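PDB 2OR0: hydroxylase from Rhodococcus sp., which probably acts as a flavin-dependent monooxygenase or hydroxylase of the acyl-CoA dehydrogenase superfamily. Local coordinates for residues A[402-406]-A[407-411]; A[40-43]-A[44-48]. All blocks are in the same frame, centred on the assembly; numbering follows the deposited sequence. Where two conformers were deposited one is given.

Interaction 1 (A[402-406]-A[407-411]); sequences GEPQG and MMRAM. With ACT (acetate ion), chain E.
Pro404 O and an acetate oxygen meet the edge of the Arg409 guanidinium, while Glu403 OE1 approaches obliquely. Pro404 O lies almost in the guanidinium plane and accepts a hydrogen bond from NH1 of Arg409 (2.8 Å, N-H...O 165°), while the far nitrogen, NH2, donates a hydrogen bond to O of the acetate ion at 2.8 Å. The carboxylate of Glu403 is turned 62° from the guanidinium, and OE1 forms a salt bridge with NH1 of Arg409; the modelled 2.4 Å is so short that the exact distance is doubtful. Phe331 of helix 331-356 adds a cation-pi contact, and Arg334 also binds the acetate, which probably came from the crystallisation liquor. Arginine suits the place because its long chain, bent at chi3 (80°), lets NH1 alone hold both protein oxygens, straight to Pro404 O and bent to OE1, while NH2 turns to the acetate. With an alanine here, Glu403 would probably lose this countercharge and Pro404 O this donor, so that the chain before the turn would be held less firmly to the residue after it. Away from the charges, Pro404 CB packs near CB of the selenomethionine Met408 (4.3 Å), and both side chains pack on helix 389-399. The backbone folds through Met408 N to Gln405 O (3.1 Å), Arg409 N to Gly406 O (3.1 Å) and Ala410 N to Met407 O (3.0 Å). Gly406 has positive phi, which glycine tolerates easily, and a beta carbon there would run into Met407 N. The first bond closes a type II' beta turn with Gly406 at its second position; the next two continue it as a short 3-10 turn near the C-terminus.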
loop_
_atom_site.group_PDB
_atom_site.type_symbol
_atom_site.label_atom_id
_atom_site.label_comp_id
_atom_site.label_asym_id
_atom_site.label_seq_id
_atom_site.Cartn_x
_atom_site.Cartn_y
_atom_site.Cartn_z
ATOM N N GLY A 402 -9.499 -28.221 6.997
ATOM C CA GLY A 402 -8.587 -28.111 8.125
ATOM C C GLY A 402 -8.620 -26.737 8.744
ATOM O O GLY A 402 -9.224 -25.821 8.198
ATOM N N GLU A 403 -7.975 -26.581 9.895
ATOM C CA GLU A 403 -7.885 -25.265 10.538
ATOM C C GLU A 403 -6.431 -24.875 10.763
ATOM O O GLU A 403 -5.701 -25.560 11.490
ATOM C CB GLU A 403 -8.716 -25.162 11.845
ATOM C CG GLU A 403 -10.111 -24.486 11.656
ATOM C CD GLU A 403 -10.060 -22.939 11.549
ATOM O OE1 GLU A 403 -9.845 -22.275 12.587
ATOM O OE2 GLU A 403 -10.264 -22.373 10.451
ATOM N N PRO A 404 -5.993 -23.802 10.086
ATOM C CA PRO A 404 -4.721 -23.165 10.350
ATOM C C PRO A 404 -4.605 -22.805 11.819
ATOM O O PRO A 404 -5.551 -22.260 12.408
ATOM C CB PRO A 404 -4.792 -21.892 9.509
ATOM C CG PRO A 404 -5.648 -22.249 8.394
ATOM C CD PRO A 404 -6.702 -23.144 8.980
ATOM N N GLN A 405 -3.442 -23.117 12.388
ATOM C CA GLN A 405 -3.170 -22.868 13.808
ATOM C C GLN A 405 -2.074 -21.840 13.993
ATOM O O GLN A 405 -1.122 -21.784 13.201
ATOM C CB GLN A 405 -2.763 -24.178 14.497
ATOM C CG GLN A 405 -3.862 -25.240 14.471
ATOM C CD GLN A 405 -5.058 -24.866 15.343
ATOM O OE1 GLN A 405 -6.075 -24.336 14.856
ATOM N NE2 GLN A 405 -4.935 -25.124 16.651
ATOM N N GLY A 406 -2.223 -21.024 15.037
ATOM C CA GLY A 406 -1.139 -20.169 15.495
ATOM C C GLY A 406 -0.672 -19.159 14.466
ATOM O O GLY A 406 -1.471 -18.318 14.021
HETATM N N MSE A 407 0.618 -19.247 14.102
HETATM C CA MSE A 407 1.218 -18.297 13.154
HETATM C C MSE A 407 0.683 -18.445 11.727
HETATM O O MSE A 407 0.714 -17.490 10.947
HETATM C CB MSE A 407 2.747 -18.378 13.177
HETATM C CG MSE A 407 3.395 -17.615 14.339
HETATM SE SE MSE A 407 2.995 -15.703 14.363
HETATM C CE MSE A 407 1.484 -15.668 15.611
HETATM N N MSE A 408 0.178 -19.627 11.408
HETATM C CA MSE A 408 -0.433 -19.874 10.113
HETATM C C MSE A 408 -1.778 -19.154 9.948
HETATM O O MSE A 408 -2.370 -19.178 8.859
HETATM C CB MSE A 408 -0.551 -21.375 9.863
HETATM C CG MSE A 408 0.790 -22.029 9.490
HETATM SE SE MSE A 408 1.013 -22.270 7.555
HETATM C CE MSE A 408 -0.647 -23.278 7.328
ATOM N N ARG A 409 -2.248 -18.496 11.015
ATOM C CA ARG A 409 -3.455 -17.644 10.927
ATOM C C ARG A 409 -3.112 -16.174 10.750
ATOM O O ARG A 409 -4.003 -15.365 10.549
ATOM C CB ARG A 409 -4.391 -17.786 12.149
ATOM C CG ARG A 409 -4.938 -19.183 12.348
ATOM C CD ARG A 409 -5.913 -19.278 13.548
ATOM N NE ARG A 409 -7.261 -18.793 13.234
ATOM C CZ ARG A 409 -8.197 -19.520 12.622
ATOM N NH1 ARG A 409 -7.953 -20.763 12.241
ATOM N NH2 ARG A 409 -9.382 -18.996 12.381
ATOM N N ALA A 410 -1.833 -15.816 10.850
ATOM C CA ALA A 410 -1.418 -14.411 10.771
ATOM C C ALA A 410 -1.832 -13.748 9.454
ATOM O O ALA A 410 -1.882 -14.413 8.417
ATOM C CB ALA A 410 0.109 -14.286 10.973
HETATM N N MSE A 411 -2.118 -12.447 9.524
HETATM C CA MSE A 411 -2.500 -11.615 8.379
HETATM C C MSE A 411 -3.745 -12.058 7.566
HETATM O O MSE A 411 -3.876 -11.702 6.391
HETATM C CB MSE A 411 -1.306 -11.326 7.449
HETATM C CG MSE A 411 -0.510 -10.061 7.777
HETATM SE SE MSE A 411 -1.452 -8.347 7.595
HETATM C CE MSE A 411 -2.681 -8.708 6.172
HETATM C C ACT E . -9.795 -15.477 13.216
HETATM O O ACT E . -10.480 -16.514 13.087
HETATM O OXT ACT E . -10.426 -14.411 13.060
HETATM C CH3 ACT E . -8.326 -15.500 13.530
#

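Interaction 2 (A[40-43]-A[44-48]); sequences AVQS and EADCR
A Schellman motif ends helix 33-46 here, and the contact between residues 40-43 and 44-48 is the last turns of that helix together with its cap. Glu44 N bonds Ala40 O at 3.1 Å, Ala45 N bonds Val41 O at 2.9 Å, and Asp46 N bonds Gln42 O, the ordinary i to i+4 pattern. The chain then leaves the helix at Cys47, whose phi is positive although it is not the glycine that most easily adopts such a conformation. Arg48 N turns back to Ser43 O (3.1 Å), lying in its carbonyl plane with a nearly straight N-H...O angle of 166°, while Cys47 N takes Glu44 O at 3.0 Å.

On the outer face, Gln42 and Asp46 lie one turn apart. With chi1 at -168° the chain of Gln42 sets off away from its own N, and the bend at chi2 (63°) brings the amide round to Asp46, where NE2 gives a hydrogen bond to OD1 (2.9 Å). Asp46 OD1 lies close to the amide plane of Gln42, whereas NE2 meets OD1 from above the carboxylate plane. An amide suits this place, since it can serve the acid without adding charge. Val41 O has a second donor besides Ala45 N: a water at 2.7 Å, which also donates to Glu44 OE1. The other oxygen of Glu44, OE2, forms a salt bridge with Arg375 of helix 370-381. Small, buried Ser43 bonds Thr50 N through OG, and Arg48 pairs with Asp51 at the start of helix 51-60. The paired 6-to-1 and 5-to-2 bonds, with Cys47 in the left-handed helical conformation, are the signature of Schellman capping, which here lets the chain turn out of one helix and on toward the next.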
loop_
_atom_site.group_PDB
_atom_site.type_symbol
_atom_site.label_atom_id
_atom_site.label_comp_id
_atom_site.label_asym_id
_atom_site.label_seq_id
_atom_site.Cartn_x
_atom_site.Cartn_y
_atom_site.Cartn_z
ATOM N N ALA A 40 8.892 13.106 -10.993
ATOM C CA ALA A 40 9.315 11.736 -10.719
ATOM C C ALA A 40 10.841 11.519 -10.654
ATOM O O ALA A 40 11.350 10.866 -9.736
ATOM C CB ALA A 40 8.663 10.791 -11.717
ATOM N N VAL A 41 11.566 12.079 -11.625
ATOM C CA VAL A 41 13.020 11.920 -11.701
ATOM C C VAL A 41 13.683 12.569 -10.468
ATOM O O VAL A 41 14.606 12.005 -9.861
ATOM C CB VAL A 41 13.573 12.472 -13.062
ATOM C CG1 VAL A 41 15.092 12.694 -13.028
ATOM C CG2 VAL A 41 13.199 11.536 -14.185
ATOM N N GLN A 42 13.171 13.734 -10.076
ATOM C CA GLN A 42 13.731 14.449 -8.933
ATOM C C GLN A 42 13.459 13.751 -7.599
ATOM O O GLN A 42 14.353 13.677 -6.759
ATOM C CB GLN A 42 13.268 15.917 -8.918
ATOM C CG GLN A 42 14.047 16.794 -7.911
ATOM C CD GLN A 42 15.523 16.883 -8.247
ATOM O OE1 GLN A 42 15.891 17.364 -9.323
ATOM N NE2 GLN A 42 16.380 16.401 -7.335
ATOM N N SER A 43 12.245 13.224 -7.403
ATOM C CA SER A 43 11.959 12.433 -6.187
ATOM C C SER A 43 12.856 11.191 -6.117
ATOM O O SER A 43 13.267 10.753 -5.037
ATOM C CB SER A 43 10.491 11.999 -6.117
ATOM O OG SER A 43 9.611 13.113 -6.146
ATOM N N GLU A 44 13.149 10.606 -7.274
ATOM C CA GLU A 44 14.015 9.457 -7.271
ATOM C C GLU A 44 15.443 9.843 -6.880
ATOM O O GLU A 44 16.050 9.206 -6.020
ATOM C CB GLU A 44 14.009 8.741 -8.609
ATOM C CG GLU A 44 14.336 7.269 -8.420
ATOM C CD GLU A 44 14.879 6.687 -9.631
ATOM O OE1 GLU A 44 15.341 7.487 -10.483
ATOM O OE2 GLU A 44 14.837 5.451 -9.748
ATOM N N ALA A 45 15.952 10.903 -7.500
ATOM C CA ALA A 45 17.293 11.402 -7.211
ATOM C C ALA A 45 17.425 11.773 -5.725
ATOM O O ALA A 45 18.464 11.502 -5.108
ATOM C CB ALA A 45 17.619 12.591 -8.114
ATOM N N ASP A 46 16.361 12.328 -5.135
ATOM C CA ASP A 46 16.374 12.724 -3.722
ATOM C C ASP A 46 16.124 11.571 -2.763
ATOM O O ASP A 46 16.343 11.731 -1.571
ATOM C CB ASP A 46 15.301 13.776 -3.432
ATOM C CG ASP A 46 15.532 15.097 -4.153
ATOM O OD1 ASP A 46 16.657 15.345 -4.665
ATOM O OD2 ASP A 46 14.552 15.893 -4.211
ATOM N N CYS A 47 15.619 10.443 -3.276
ATOM C CA CYS A 47 15.101 9.336 -2.451
ATOM C C CYS A 47 14.023 9.783 -1.482
ATOM O O CYS A 47 13.998 9.350 -0.326
ATOM C CB CYS A 47 16.227 8.615 -1.680
ATOM S SG CYS A 47 17.432 7.898 -2.769
ATOM N N ARG A 48 13.123 10.634 -1.964
ATOM C CA ARG A 48 12.136 11.302 -1.127
ATOM C C ARG A 48 11.237 12.058 -2.086
ATOM O O ARG A 48 11.732 12.705 -2.996
ATOM C CB ARG A 48 12.877 12.289 -0.191
ATOM C CG ARG A 48 12.028 13.341 0.510
ATOM C CD ARG A 48 12.876 14.572 0.892
ATOM N NE ARG A 48 12.196 15.445 1.860
ATOM C CZ ARG A 48 11.278 16.364 1.562
ATOM N NH1 ARG A 48 10.876 16.566 0.299
ATOM N NH2 ARG A 48 10.744 17.091 2.553
HETATM O O HOH W 1 16.512 10.280 -10.817
#

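In the fold
Interaction 1 and interaction 2 stand on opposite sides of the chain's centre, their own centres about 40 Å apart and their nearest atoms about 25 Å apart, so neither touches the other. Interaction 2 comes early in the chain and joins the end of helix 33-46 to helix 370-381; interaction 1 lies near the C-terminus, beside helices 331-356 and 389-399. Both therefore lean on the C-terminal helical region, consistent with the architecture of acyl-CoA dehydrogenase relatives, in which helical parts flank a beta domain. Interaction 1 is a beta turn crossed by an arginine, interaction 2 a helix C-cap made by backbone bonds. The acetate bound by Arg409 and Arg334 by itself marks no substrate site.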